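Local coordinates for TIGR00266 family protein (Pseudomonas aeruginosa, PDB 1YOX), which is of unknown function but belongs to the AIM24 (mitochondrial biogenesis) family of the cupin clan and assembles from three copies of a mainly beta chain, at residues Thr19-Leu24 with Lys87-Phe92; Thr29-Ala34 with Ala122-Arg127; Leu165-Leu170 with Thr219-Ser224. One frame throughout, in Å; residues are numbered along the deposited sequence.

Contact 1 of 3, residues Thr19-Leu24 with Lys87-Phe92; sequences TVEIEL and KQHVAF
Phe92 faces Val20 at one end of an antiparallel ladder in which strands 19-24 and 88-92 run side by side. The pairs Val20-Phe92, Ile22-Val90 and Leu24-Gln88 are hydrogen-bonded, and side chains alternate between two faces. On the face of Val20, Ile22, Leu24, Val90 and Phe92 the contacts are hydrocarbon; Gln88 ends this face, its amide oxygen bound to Thr41. With CG beside its own backbone N (chi1 -57°), Phe92 turns its ring along the sheet toward Ile22. There CG1 of Ile22 meets the ring edge in its plane, 3.8 Å from Phe92 CE1, the two side chains crossing at about a right angle. The same Phe92 ring also makes an edge-to-face stack with Phe80. Farther along the ladder, Leu24 CD2 reaches Val90 CG2 at 3.8 Å.

The other face carries Glu21, Glu23 and His89, with Ala91 paired to Glu21. Glu23 has CG anti to the backbone N and an extended chain that lies alongside His89, both pointing the same way. Its OE1 comes to the imidazole edge, 3.0 Å from His89 CE1, with carboxylate and ring planes 78° apart. OE2 of Glu23 makes a salt bridge to Lys87 NZ at 3.4 Å, the lysine chain passing close by. Glu21 OE2 lies 3.2 Å from His89 ND1. At the strand end Phe92 O accepts twice: from Val20 N at 2.8 Å, and from Thr19 OG1 at 2.8 Å, which sits 62° out of the carbonyl plane.

The chemistry implies different roles for the two faces: the apolar one closes against strand 119-123, whereas on the other Glu21 and Glu23 lie beside His89, and Glu21 OE1 links on to Arg11, Tyr39 and Arg168 of the second subunit.

Contact 2 of 3, residues Thr29-Ala34 with Ala122-Arg127; sequences TVIAEA and AAYGTR
Ile31 N donates a hydrogen bond to Ala122 O at 2.7 Å, nearly straight (176° at the hydrogen), and Ala122 N donates one to Ile31 O at 2.9 Å, in the carbonyl plane. These two bonds close the ring of an antiparallel hydrogen-bonded pair. Two residues along, Tyr124 N reaches Thr29 O at 3.0 Å, but from 44° out of the carbonyl plane, as the chain of 122-127 begins to leave its neighbour. Ala122 O is approached further by carbon: Val30 CG2 stands 3.2 Å from it.

Strands 29-32 and 119-123 are adjacent members of a six-stranded antiparallel sheet, consistent with the cupin-like ancestry of the family, and the ladder stops where the second strand enters a type II turn from Ala123 to Thr126. Ala123 O accepts two bonds there, from Thr126 N, which closes the turn, and from Thr126 OG1 at 2.7 Å, the hydroxyl lying in the carbonyl plane on a lone pair. Gly125, with a positive phi, takes the turn position where a side chain would collide with the preceding carbonyl oxygen.

On its other side strand 29-32 bonds to strand 78-82: Val30 and Ala32 pair by backbone with Phe80 and Thr78, and Thr29 OG1 bonds Thr81 OG1. Back across the contact, the side chains of Tyr124 and Thr29 lie side by side, pointing the same way, with Tyr124 CB 3.5 Å from Thr29 CB. Ile31 CG2 comes to the edge of the tyrosine ring, 4.0 Å from Tyr124 CD1. The other branch of Ile31 starts between the backbone N and the carbonyl carbon (chi1 68°), which brings Ile31 CG1 to 3.4 Å from Ala122 O, beside the methyl group of that alanine.

Contact 3 of 3, residues Leu165-Leu170 with Thr219-Ser224; sequences LIRRQL and TVWLQS
Strand 165-169 is an outermost strand, within this chain, of a six-stranded antiparallel sheet, and it pairs there with strand 219-223. The two run 159° apart in direction with axes 4.5 Å apart. Ile166-Leu222 and Arg168-Val220 are the hydrogen-bonded pairs, each with two backbone bonds; Ile166 N to Leu222 O measures 2.7 Å. Between them Arg167 and Trp221 form a non-hydrogen-bonded pair whose side chains lie alongside each other. Arg167 starts with CG anti to its N (chi1 -171°), then bends at the next two torsions, which lays the guanidinium by the six-membered part of the indole. Trp221 CH2 sits over one guanidinium face, 3.8 Å from Arg167 NH2; the planes are 42° apart, an inclined rather than a flat overlap. Thr219 CG2 rests over an indole face near its rim and approaches Arg167 NH1 at 3.7 Å. From beyond, Leu165 CD2 lies at the indole edge, 3.7 Å from Trp221 CB.

The opposite face carries Ile166, Val220 and Leu222 together with Arg168, and borders the third subunit, where Arg168 and Leu222 pack on Tyr39 of that neighbouring copy. Ile166 CB meets Leu222 CB at 4.0 Å, and Leu170 CG packs on Val220 CG2 at 3.9 Å; Leu170 also touches strands 173-178 and 210-216, Val220 the latter. The pairing is an antiparallel edge-strand ladder of an all-antiparallel sheet, consistent with the cupin clan of the family.

Contacts 1 and 2 are both largely buried and touch each other: centres are 12 Å apart, and Phe92 CE2 lies 3.5 Å from Ala32 CB, with Val30 against Phe92, Ile22 and Leu24. Strands 19-24 and 29-32 follow each other in the chain but belong to different sheets, so this hydrophobic seam joins two sheets. Contact 3 has its centre about 26 Å and 23 Å from those centres, in a third sheet, and is only partly buried. Its arginine-indole pairing differs from the carboxylate-imidazole-lysine face of contact 1 and from the backbone-dominated contact 2. Although far apart within one chain, contacts 1 and 3 meet across subunit interfaces in the assembly.

Contact 1 of 3, residues Thr19-Leu24 with Lys87-Phe92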
ATOM      1  N   THR C  19       6.142   5.954  -8.663  1.00 35.32           N
ATOM      2  CA  THR C  19       7.122   5.353  -9.541  1.00 34.72           C
ATOM      3  C   THR C  19       7.967   6.424 -10.292  1.00 34.70           C
ATOM      4  O   THR C  19       7.503   7.514 -10.570  1.00 35.22           O
ATOM      5  CB  THR C  19       6.435   4.418 -10.523  1.00 34.36           C
ATOM      6  OG1 THR C  19       7.346   4.042 -11.560  1.00 35.00           O
ATOM      7  CG2 THR C  19       5.269   5.069 -11.137  1.00 34.44           C
ATOM      8  N   VAL C  20       9.207   6.094 -10.606  1.00 34.08           N
ATOM      9  CA  VAL C  20      10.100   7.017 -11.251  1.00 34.07           C
ATOM     10  C   VAL C  20      10.369   6.622 -12.693  1.00 33.26           C
ATOM     11  O   VAL C  20      10.905   5.562 -12.985  1.00 32.81           O
ATOM     12  CB  VAL C  20      11.425   7.250 -10.441  1.00 33.96           C
ATOM     13  CG1 VAL C  20      12.277   5.998 -10.410  1.00 33.80           C
ATOM     14  CG2 VAL C  20      12.203   8.419 -11.052  1.00 33.70           C
ATOM     15  N   GLU C  21       9.972   7.498 -13.600  1.00 33.62           N
ATOM     16  CA  GLU C  21      10.212   7.268 -15.006  1.00 33.97           C
ATOM     17  C   GLU C  21      11.432   8.090 -15.377  1.00 33.99           C
ATOM     18  O   GLU C  21      11.403   9.320 -15.348  1.00 34.70           O
ATOM     19  CB  GLU C  21       9.000   7.638 -15.862  1.00 33.47           C
ATOM     20  CG  GLU C  21       9.155   7.181 -17.314  1.00 36.25           C
ATOM     21  CD  GLU C  21       8.288   7.957 -18.282  1.00 39.38           C
ATOM     22  OE1 GLU C  21       7.199   7.457 -18.628  1.00 41.81           O
ATOM     23  OE2 GLU C  21       8.676   9.081 -18.674  1.00 41.73           O
ATOM     24  N   ILE C  22      12.504   7.381 -15.691  1.00 34.05           N
ATOM     25  CA  ILE C  22      13.789   7.944 -16.048  1.00 34.34           C
ATOM     26  C   ILE C  22      13.844   8.115 -17.557  1.00 34.84           C
ATOM     27  O   ILE C  22      13.581   7.179 -18.310  1.00 33.48           O
ATOM     28  CB  ILE C  22      14.944   7.003 -15.638  1.00 34.73           C
ATOM     29  CG1 ILE C  22      14.862   6.618 -14.131  1.00 33.44           C
ATOM     30  CG2 ILE C  22      16.319   7.612 -16.055  1.00 36.23           C
ATOM     31  CD1 ILE C  22      15.164   7.751 -13.142  1.00 32.29           C
ATOM     32  N   GLU C  23      14.173   9.335 -17.983  1.00 35.69           N
ATOM     33  CA  GLU C  23      14.348   9.659 -19.394  1.00 36.25           C
ATOM     34  C   GLU C  23      15.833   9.561 -19.748  1.00 35.68           C
ATOM     35  O   GLU C  23      16.652  10.298 -19.203  1.00 34.79           O
ATOM     36  CB  GLU C  23      13.813  11.065 -19.665  1.00 36.29           C
ATOM     37  CG  GLU C  23      13.922  11.490 -21.123  1.00 38.15           C
ATOM     38  CD  GLU C  23      13.154  12.753 -21.390  1.00 42.13           C
ATOM     39  OE1 GLU C  23      11.904  12.670 -21.484  1.00 46.13           O
ATOM     40  OE2 GLU C  23      13.796  13.831 -21.480  1.00 43.49           O
ATOM     41  N   LEU C  24      16.159   8.636 -20.641  1.00 36.06           N
ATOM     42  CA  LEU C  24      17.536   8.382 -21.069  1.00 36.79           C
ATOM     43  C   LEU C  24      17.814   8.996 -22.451  1.00 37.63           C
ATOM     44  O   LEU C  24      17.142   8.637 -23.414  1.00 36.77           O
ATOM     45  CB  LEU C  24      17.770   6.860 -21.141  1.00 37.64           C
ATOM     46  CG  LEU C  24      18.395   6.023 -20.000  1.00 37.57           C
ATOM     47  CD1 LEU C  24      18.306   6.664 -18.633  1.00 38.67           C
ATOM     48  CD2 LEU C  24      17.911   4.601 -19.970  1.00 36.17           C
ATOM     49  N   LYS C  87      15.406  10.041 -27.429  1.00 43.06           N
ATOM     50  CA  LYS C  87      15.014   9.839 -26.034  1.00 43.03           C
ATOM     51  C   LYS C  87      14.304   8.506 -25.791  1.00 42.43           C
ATOM     52  O   LYS C  87      13.340   8.168 -26.509  1.00 41.77           O
ATOM     53  CB  LYS C  87      14.055  10.947 -25.582  1.00 43.29           C
ATOM     54  CG  LYS C  87      14.716  12.179 -25.040  1.00 45.73           C
ATOM     55  CD  LYS C  87      13.665  13.261 -24.740  1.00 48.63           C
ATOM     56  CE  LYS C  87      14.341  14.624 -24.547  1.00 51.10           C
ATOM     57  NZ  LYS C  87      13.357  15.704 -24.252  1.00 52.33           N
ATOM     58  N   GLN C  88      14.748   7.787 -24.757  1.00 40.80           N
ATOM     59  CA  GLN C  88      14.068   6.579 -24.329  1.00 40.82           C
ATOM     60  C   GLN C  88      13.730   6.640 -22.837  1.00 40.65           C
ATOM     61  O   GLN C  88      14.227   7.494 -22.090  1.00 40.95           O
ATOM     62  CB  GLN C  88      14.916   5.347 -24.626  1.00 41.49           C
ATOM     63  CG  GLN C  88      15.286   5.119 -26.087  1.00 41.51           C
ATOM     64  CD  GLN C  88      14.112   4.715 -26.948  1.00 44.89           C
ATOM     65  OE1 GLN C  88      13.251   3.958 -26.522  1.00 47.02           O
ATOM     66  NE2 GLN C  88      14.071   5.228 -28.182  1.00 46.16           N
ATOM     67  N   HIS C  89      12.887   5.716 -22.396  1.00 39.54           N
ATOM     68  CA  HIS C  89      12.376   5.761 -21.043  1.00 38.39           C
ATOM     69  C   HIS C  89      12.375   4.381 -20.393  1.00 37.37           C
ATOM     70  O   HIS C  89      12.158   3.356 -21.076  1.00 37.11           O
ATOM     71  CB  HIS C  89      10.971   6.353 -21.035  1.00 37.93           C
ATOM     72  CG  HIS C  89      10.882   7.704 -21.671  1.00 39.99           C
ATOM     73  ND1 HIS C  89      10.945   8.880 -20.949  1.00 39.52           N
ATOM     74  CD2 HIS C  89      10.712   8.066 -22.967  1.00 40.11           C
ATOM     75  CE1 HIS C  89      10.832   9.905 -21.778  1.00 40.06           C
ATOM     76  NE2 HIS C  89      10.692   9.437 -23.006  1.00 38.52           N
ATOM     77  N   VAL C  90      12.624   4.375 -19.079  1.00 35.73           N
ATOM     78  CA  VAL C  90      12.480   3.191 -18.222  1.00 34.40           C
ATOM     79  C   VAL C  90      11.910   3.653 -16.882  1.00 33.28           C
ATOM     80  O   VAL C  90      12.437   4.588 -16.305  1.00 32.39           O
ATOM     81  CB  VAL C  90      13.839   2.536 -17.863  1.00 34.79           C
ATOM     82  CG1 VAL C  90      13.639   1.101 -17.392  1.00 31.75           C
ATOM     83  CG2 VAL C  90      14.829   2.601 -18.987  1.00 36.19           C
ATOM     84  N   ALA C  91      10.882   2.975 -16.372  1.00 31.80           N
ATOM     85  CA  ALA C  91      10.306   3.300 -15.068  1.00 31.42           C
ATOM     86  C   ALA C  91      10.625   2.243 -13.966  1.00 31.87           C
ATOM     87  O   ALA C  91      10.768   1.039 -14.259  1.00 31.21           O
ATOM     88  CB  ALA C  91       8.790   3.542 -15.185  1.00 30.14           C
ATOM     89  N   PHE C  92      10.734   2.721 -12.720  1.00 31.47           N
ATOM     90  CA  PHE C  92      11.098   1.904 -11.560  1.00 31.53           C
ATOM     91  C   PHE C  92      10.168   2.221 -10.413  1.00 31.15           C
ATOM     92  O   PHE C  92       9.751   3.365 -10.283  1.00 30.40           O
ATOM     93  CB  PHE C  92      12.550   2.163 -11.115  1.00 31.89           C
ATOM     94  CG  PHE C  92      13.557   1.924 -12.198  1.00 32.43           C
ATOM     95  CD1 PHE C  92      14.118   3.004 -12.888  1.00 30.93           C
ATOM     96  CD2 PHE C  92      13.915   0.629 -12.552  1.00 33.14           C
ATOM     97  CE1 PHE C  92      15.022   2.807 -13.887  1.00 32.80           C
ATOM     98  CE2 PHE C  92      14.824   0.392 -13.565  1.00 34.89           C
ATOM     99  CZ  PHE C  92      15.401   1.484 -14.238  1.00 34.72           C
TER

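Contact 2 of 3, residues Thr29-Ala34 with Ala122-Arg127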
ATOM      1  N   THR C  29      22.787   6.091 -19.051  1.00 40.53           N
ATOM      2  CA  THR C  29      22.551   4.865 -18.272  1.00 39.58           C
ATOM      3  C   THR C  29      22.010   5.125 -16.877  1.00 38.07           C
ATOM      4  O   THR C  29      22.382   6.089 -16.232  1.00 37.15           O
ATOM      5  CB  THR C  29      23.808   3.977 -18.210  1.00 39.76           C
ATOM      6  OG1 THR C  29      24.175   3.638 -19.544  1.00 43.25           O
ATOM      7  CG2 THR C  29      23.559   2.659 -17.420  1.00 40.08           C
ATOM      8  N   VAL C  30      21.099   4.258 -16.446  1.00 37.15           N
ATOM      9  CA  VAL C  30      20.608   4.241 -15.075  1.00 36.27           C
ATOM     10  C   VAL C  30      20.829   2.840 -14.463  1.00 36.31           C
ATOM     11  O   VAL C  30      20.742   1.807 -15.162  1.00 34.86           O
ATOM     12  CB  VAL C  30      19.140   4.717 -14.995  1.00 36.14           C
ATOM     13  CG1 VAL C  30      18.170   3.724 -15.692  1.00 34.89           C
ATOM     14  CG2 VAL C  30      18.728   4.999 -13.568  1.00 35.34           C
ATOM     15  N   ILE C  31      21.164   2.822 -13.173  1.00 36.45           N
ATOM     16  CA  ILE C  31      21.397   1.570 -12.471  1.00 37.10           C
ATOM     17  C   ILE C  31      20.296   1.321 -11.440  1.00 37.41           C
ATOM     18  O   ILE C  31      19.837   2.234 -10.760  1.00 38.04           O
ATOM     19  CB  ILE C  31      22.847   1.444 -11.915  1.00 36.60           C
ATOM     20  CG1 ILE C  31      23.126   2.428 -10.785  1.00 38.22           C
ATOM     21  CG2 ILE C  31      23.874   1.652 -13.042  1.00 37.53           C
ATOM     22  CD1 ILE C  31      24.523   2.197 -10.115  1.00 38.56           C
ATOM     23  N   ALA C  32      19.834   0.086 -11.385  1.00 38.28           N
ATOM     24  CA  ALA C  32      18.717  -0.278 -10.537  1.00 39.44           C
ATOM     25  C   ALA C  32      18.786  -1.772 -10.259  1.00 40.06           C
ATOM     26  O   ALA C  32      19.392  -2.519 -11.020  1.00 40.00           O
ATOM     27  CB  ALA C  32      17.418   0.040 -11.250  1.00 38.88           C
ATOM     28  N   GLU C  33      18.161  -2.222  -9.186  1.00 41.29           N
ATOM     29  CA  GLU C  33      17.912  -3.664  -9.071  1.00 43.23           C
ATOM     30  C   GLU C  33      16.788  -3.994 -10.079  1.00 43.10           C
ATOM     31  O   GLU C  33      15.812  -3.239 -10.217  1.00 43.32           O
ATOM     32  CB  GLU C  33      17.632  -4.091  -7.605  1.00 43.89           C
ATOM     33  CG  GLU C  33      17.486  -5.578  -7.388  1.00 46.97           C
ATOM     34  CD  GLU C  33      16.167  -6.088  -7.941  1.00 52.96           C
ATOM     35  OE1 GLU C  33      15.096  -5.520  -7.580  1.00 53.97           O
ATOM     36  OE2 GLU C  33      16.200  -7.041  -8.752  1.00 54.46           O
ATOM     37  N   ALA C  34      16.967  -5.068 -10.847  1.00 42.82           N
ATOM     38  CA  ALA C  34      16.079  -5.313 -12.016  1.00 42.14           C
ATOM     39  C   ALA C  34      14.633  -5.683 -11.697  1.00 40.99           C
ATOM     40  O   ALA C  34      13.768  -5.593 -12.588  1.00 40.48           O
ATOM     41  CB  ALA C  34      16.697  -6.348 -12.990  1.00 42.48           C
ATOM     42  N   ALA C 122      19.692   4.856  -9.522  1.00 35.94           N
ATOM     43  CA  ALA C 122      20.656   5.938  -9.573  1.00 36.09           C
ATOM     44  C   ALA C 122      21.268   6.081 -10.963  1.00 37.22           C
ATOM     45  O   ALA C 122      21.319   5.123 -11.759  1.00 36.78           O
ATOM     46  CB  ALA C 122      21.724   5.700  -8.580  1.00 35.73           C
ATOM     47  N   ALA C 123      21.747   7.297 -11.224  1.00 38.62           N
ATOM     48  CA  ALA C 123      22.504   7.628 -12.417  1.00 39.46           C
ATOM     49  C   ALA C 123      23.753   6.772 -12.493  1.00 40.60           C
ATOM     50  O   ALA C 123      24.415   6.528 -11.469  1.00 40.33           O
ATOM     51  CB  ALA C 123      22.867   9.098 -12.389  1.00 39.01           C
ATOM     52  N   TYR C 124      24.062   6.295 -13.697  1.00 42.42           N
ATOM     53  CA  TYR C 124      25.351   5.670 -13.948  1.00 44.51           C
ATOM     54  C   TYR C 124      26.459   6.600 -13.429  1.00 44.69           C
ATOM     55  O   TYR C 124      26.355   7.827 -13.561  1.00 45.08           O
ATOM     56  CB  TYR C 124      25.547   5.342 -15.438  1.00 46.02           C
ATOM     57  CG  TYR C 124      26.806   4.536 -15.674  1.00 48.48           C
ATOM     58  CD1 TYR C 124      26.980   3.297 -15.048  1.00 50.08           C
ATOM     59  CD2 TYR C 124      27.849   5.029 -16.473  1.00 49.82           C
ATOM     60  CE1 TYR C 124      28.161   2.548 -15.222  1.00 52.45           C
ATOM     61  CE2 TYR C 124      29.042   4.292 -16.656  1.00 51.49           C
ATOM     62  CZ  TYR C 124      29.187   3.051 -16.024  1.00 51.54           C
ATOM     63  OH  TYR C 124      30.322   2.288 -16.179  1.00 51.20           O
ATOM     64  N   GLY C 125      27.487   6.021 -12.810  1.00 45.67           N
ATOM     65  CA  GLY C 125      28.538   6.798 -12.137  1.00 45.84           C
ATOM     66  C   GLY C 125      28.350   6.891 -10.626  1.00 46.52           C
ATOM     67  O   GLY C 125      29.282   7.261  -9.887  1.00 46.58           O
ATOM     68  N   THR C 126      27.146   6.568 -10.154  1.00 46.50           N
ATOM     69  CA  THR C 126      26.918   6.451  -8.728  1.00 45.75           C
ATOM     70  C   THR C 126      27.751   5.290  -8.242  1.00 46.20           C
ATOM     71  O   THR C 126      27.794   4.220  -8.862  1.00 45.77           O
ATOM     72  CB  THR C 126      25.454   6.226  -8.362  1.00 45.65           C
ATOM     73  OG1 THR C 126      24.642   7.272  -8.934  1.00 46.07           O
ATOM     74  CG2 THR C 126      25.295   6.218  -6.830  1.00 44.20           C
ATOM     75  N   ARG C 127      28.454   5.538  -7.145  1.00 47.01           N
ATOM     76  CA  ARG C 127      29.209   4.513  -6.477  1.00 49.01           C
ATOM     77  C   ARG C 127      28.322   3.979  -5.346  1.00 48.93           C
ATOM     78  O   ARG C 127      27.935   4.731  -4.439  1.00 48.43           O
ATOM     79  CB  ARG C 127      30.543   5.096  -5.995  1.00 48.81           C
ATOM     80  CG  ARG C 127      31.435   5.508  -7.186  1.00 50.36           C
ATOM     81  CD  ARG C 127      32.669   6.343  -6.796  1.00 52.00           C
ATOM     82  NE  ARG C 127      32.354   7.741  -6.485  1.00 56.54           N
ATOM     83  CZ  ARG C 127      32.641   8.335  -5.323  1.00 59.45           C
ATOM     84  NH1 ARG C 127      33.267   7.656  -4.355  1.00 60.04           N
ATOM     85  NH2 ARG C 127      32.315   9.617  -5.132  1.00 59.16           N
TER

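Contact 3 of 3, residues Leu165-Leu170 with Thr219-Ser224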
ATOM      1  N   LEU C 165       6.966   9.642   3.909  1.00 47.11           N
ATOM      2  CA  LEU C 165       8.324  10.079   4.181  1.00 48.56           C
ATOM      3  C   LEU C 165       8.299  11.155   5.257  1.00 50.25           C
ATOM      4  O   LEU C 165       7.553  12.141   5.160  1.00 50.44           O
ATOM      5  CB  LEU C 165       8.965  10.625   2.906  1.00 48.13           C
ATOM      6  CG  LEU C 165      10.363  11.265   2.842  1.00 47.84           C
ATOM      7  CD1 LEU C 165      10.302  12.747   3.150  1.00 49.56           C
ATOM      8  CD2 LEU C 165      11.474  10.576   3.672  1.00 46.72           C
ATOM      9  N   ILE C 166       9.104  10.947   6.286  1.00 51.93           N
ATOM     10  CA  ILE C 166       9.308  11.939   7.322  1.00 53.64           C
ATOM     11  C   ILE C 166      10.744  12.417   7.192  1.00 54.61           C
ATOM     12  O   ILE C 166      11.678  11.671   7.460  1.00 54.54           O
ATOM     13  CB  ILE C 166       9.059  11.375   8.761  1.00 53.61           C
ATOM     14  CG1 ILE C 166       8.032  10.219   8.763  1.00 53.81           C
ATOM     15  CG2 ILE C 166       8.662  12.511   9.728  1.00 53.76           C
ATOM     16  CD1 ILE C 166       6.564  10.632   8.674  1.00 51.86           C
ATOM     17  N   ARG C 167      10.909  13.654   6.738  1.00 56.50           N
ATOM     18  CA  ARG C 167      12.228  14.252   6.600  1.00 58.66           C
ATOM     19  C   ARG C 167      12.530  15.096   7.840  1.00 59.77           C
ATOM     20  O   ARG C 167      11.692  15.884   8.283  1.00 60.30           O
ATOM     21  CB  ARG C 167      12.313  15.096   5.329  1.00 58.66           C
ATOM     22  CG  ARG C 167      13.710  15.585   5.006  1.00 59.27           C
ATOM     23  CD  ARG C 167      13.650  17.032   4.558  1.00 61.52           C
ATOM     24  NE  ARG C 167      13.875  17.211   3.133  1.00 62.69           N
ATOM     25  CZ  ARG C 167      14.959  17.790   2.616  1.00 64.55           C
ATOM     26  NH1 ARG C 167      15.918  18.264   3.412  1.00 65.08           N
ATOM     27  NH2 ARG C 167      15.084  17.905   1.297  1.00 63.72           N
ATOM     28  N   ARG C 168      13.723  14.920   8.396  1.00 60.85           N
ATOM     29  CA  ARG C 168      14.105  15.609   9.619  1.00 62.09           C
ATOM     30  C   ARG C 168      15.536  16.095   9.559  1.00 62.55           C
ATOM     31  O   ARG C 168      16.435  15.360   9.153  1.00 62.57           O
ATOM     32  CB  ARG C 168      13.913  14.695  10.836  1.00 62.46           C
ATOM     33  CG  ARG C 168      12.454  14.562  11.243  1.00 63.34           C
ATOM     34  CD  ARG C 168      12.255  13.725  12.489  1.00 66.08           C
ATOM     35  NE  ARG C 168      11.013  14.119  13.154  1.00 68.67           N
ATOM     36  CZ  ARG C 168      10.943  14.761  14.322  1.00 69.59           C
ATOM     37  NH1 ARG C 168      12.055  15.062  14.997  1.00 69.81           N
ATOM     38  NH2 ARG C 168       9.753  15.089  14.824  1.00 69.14           N
ATOM     39  N   GLN C 169      15.730  17.352   9.953  1.00 63.51           N
ATOM     40  CA  GLN C 169      17.063  17.936  10.145  1.00 63.84           C
ATOM     41  C   GLN C 169      17.414  17.786  11.618  1.00 63.74           C
ATOM     42  O   GLN C 169      16.591  18.086  12.480  1.00 63.35           O
ATOM     43  CB  GLN C 169      17.051  19.417   9.768  1.00 64.07           C
ATOM     44  CG  GLN C 169      16.033  19.775   8.687  1.00 65.82           C
ATOM     45  CD  GLN C 169      16.385  19.195   7.316  1.00 67.32           C
ATOM     46  OE1 GLN C 169      17.561  18.986   7.000  1.00 67.59           O
ATOM     47  NE2 GLN C 169      15.361  18.949   6.494  1.00 65.94           N
ATOM     48  N   LEU C 170      18.624  17.329  11.918  1.00 63.78           N
ATOM     49  CA  LEU C 170      18.971  17.066  13.312  1.00 64.23           C
ATOM     50  C   LEU C 170      19.463  18.247  14.182  1.00 64.72           C
ATOM     51  O   LEU C 170      18.889  18.504  15.240  1.00 65.04           O
ATOM     52  CB  LEU C 170      19.858  15.819  13.461  1.00 64.21           C
ATOM     53  CG  LEU C 170      19.127  14.469  13.460  1.00 62.98           C
ATOM     54  CD1 LEU C 170      19.979  13.431  14.181  1.00 61.84           C
ATOM     55  CD2 LEU C 170      17.745  14.561  14.111  1.00 60.66           C
ATOM     56  N   THR C 219      20.496  15.653   7.778  1.00 48.97           N
ATOM     57  CA  THR C 219      19.147  15.304   7.374  1.00 48.02           C
ATOM     58  C   THR C 219      18.930  13.821   7.575  1.00 46.70           C
ATOM     59  O   THR C 219      19.804  13.005   7.306  1.00 46.61           O
ATOM     60  CB  THR C 219      18.905  15.664   5.899  1.00 48.28           C
ATOM     61  OG1 THR C 219      19.476  16.951   5.645  1.00 50.99           O
ATOM     62  CG2 THR C 219      17.413  15.725   5.572  1.00 47.10           C
ATOM     63  N   VAL C 220      17.767  13.491   8.106  1.00 45.98           N
ATOM     64  CA  VAL C 220      17.323  12.120   8.179  1.00 44.83           C
ATOM     65  C   VAL C 220      16.076  11.969   7.353  1.00 43.97           C
ATOM     66  O   VAL C 220      15.176  12.835   7.380  1.00 42.92           O
ATOM     67  CB  VAL C 220      16.965  11.667   9.623  1.00 45.31           C
ATOM     68  CG1 VAL C 220      16.730  10.165   9.637  1.00 44.92           C
ATOM     69  CG2 VAL C 220      18.065  12.019  10.607  1.00 44.97           C
ATOM     70  N   TRP C 221      16.007  10.833   6.654  1.00 43.22           N
ATOM     71  CA  TRP C 221      14.787  10.433   5.946  1.00 42.06           C
ATOM     72  C   TRP C 221      14.185   9.169   6.572  1.00 40.49           C
ATOM     73  O   TRP C 221      14.828   8.124   6.637  1.00 38.87           O
ATOM     74  CB  TRP C 221      15.081  10.277   4.460  1.00 43.85           C
ATOM     75  CG  TRP C 221      16.128  11.272   3.971  1.00 45.69           C
ATOM     76  CD1 TRP C 221      17.434  11.406   4.414  1.00 48.15           C
ATOM     77  CD2 TRP C 221      15.955  12.250   2.972  1.00 47.59           C
ATOM     78  NE1 TRP C 221      18.074  12.415   3.745  1.00 48.17           N
ATOM     79  CE2 TRP C 221      17.191  12.950   2.846  1.00 48.74           C
ATOM     80  CE3 TRP C 221      14.879  12.621   2.169  1.00 48.03           C
ATOM     81  CZ2 TRP C 221      17.368  13.993   1.950  1.00 48.25           C
ATOM     82  CZ3 TRP C 221      15.060  13.656   1.261  1.00 49.26           C
ATOM     83  CH2 TRP C 221      16.296  14.330   1.157  1.00 48.58           C
ATOM     84  N   LEU C 222      12.948   9.293   7.047  1.00 38.60           N
ATOM     85  CA  LEU C 222      12.277   8.208   7.740  1.00 37.45           C
ATOM     86  C   LEU C 222      10.997   7.797   7.013  1.00 36.11           C
ATOM     87  O   LEU C 222      10.444   8.569   6.253  1.00 34.81           O
ATOM     88  CB  LEU C 222      11.947   8.623   9.181  1.00 38.03           C
ATOM     89  CG  LEU C 222      13.112   9.054  10.084  1.00 38.69           C
ATOM     90  CD1 LEU C 222      12.590   9.654  11.378  1.00 39.56           C
ATOM     91  CD2 LEU C 222      14.057   7.897  10.350  1.00 37.37           C
ATOM     92  N   GLN C 223      10.538   6.571   7.258  1.00 34.39           N
ATOM     93  CA  GLN C 223       9.371   6.045   6.570  1.00 33.00           C
ATOM     94  C   GLN C 223       8.419   5.501   7.607  1.00 33.63           C
ATOM     95  O   GLN C 223       8.859   4.842   8.570  1.00 33.52           O
ATOM     96  CB  GLN C 223       9.788   4.956   5.568  1.00 33.06           C
ATOM     97  CG  GLN C 223      10.292   3.619   6.164  1.00 31.29           C
ATOM     98  CD  GLN C 223      11.111   2.800   5.180  1.00 32.53           C
ATOM     99  OE1 GLN C 223      12.260   2.432   5.457  1.00 35.46           O
ATOM    100  NE2 GLN C 223      10.559   2.562   4.006  1.00 27.34           N
ATOM    101  N   SER C 224       7.125   5.786   7.435  1.00 33.35           N
ATOM    102  CA  SER C 224       6.111   5.319   8.365  1.00 33.49           C
ATOM    103  C   SER C 224       5.777   3.826   8.256  1.00 34.00           C
ATOM    104  O   SER C 224       5.328   3.228   9.231  1.00 35.07           O
ATOM    105  CB  SER C 224       4.820   6.123   8.192  1.00 33.49           C
ATOM    106  OG  SER C 224       4.239   5.902   6.919  1.00 33.48           O
TER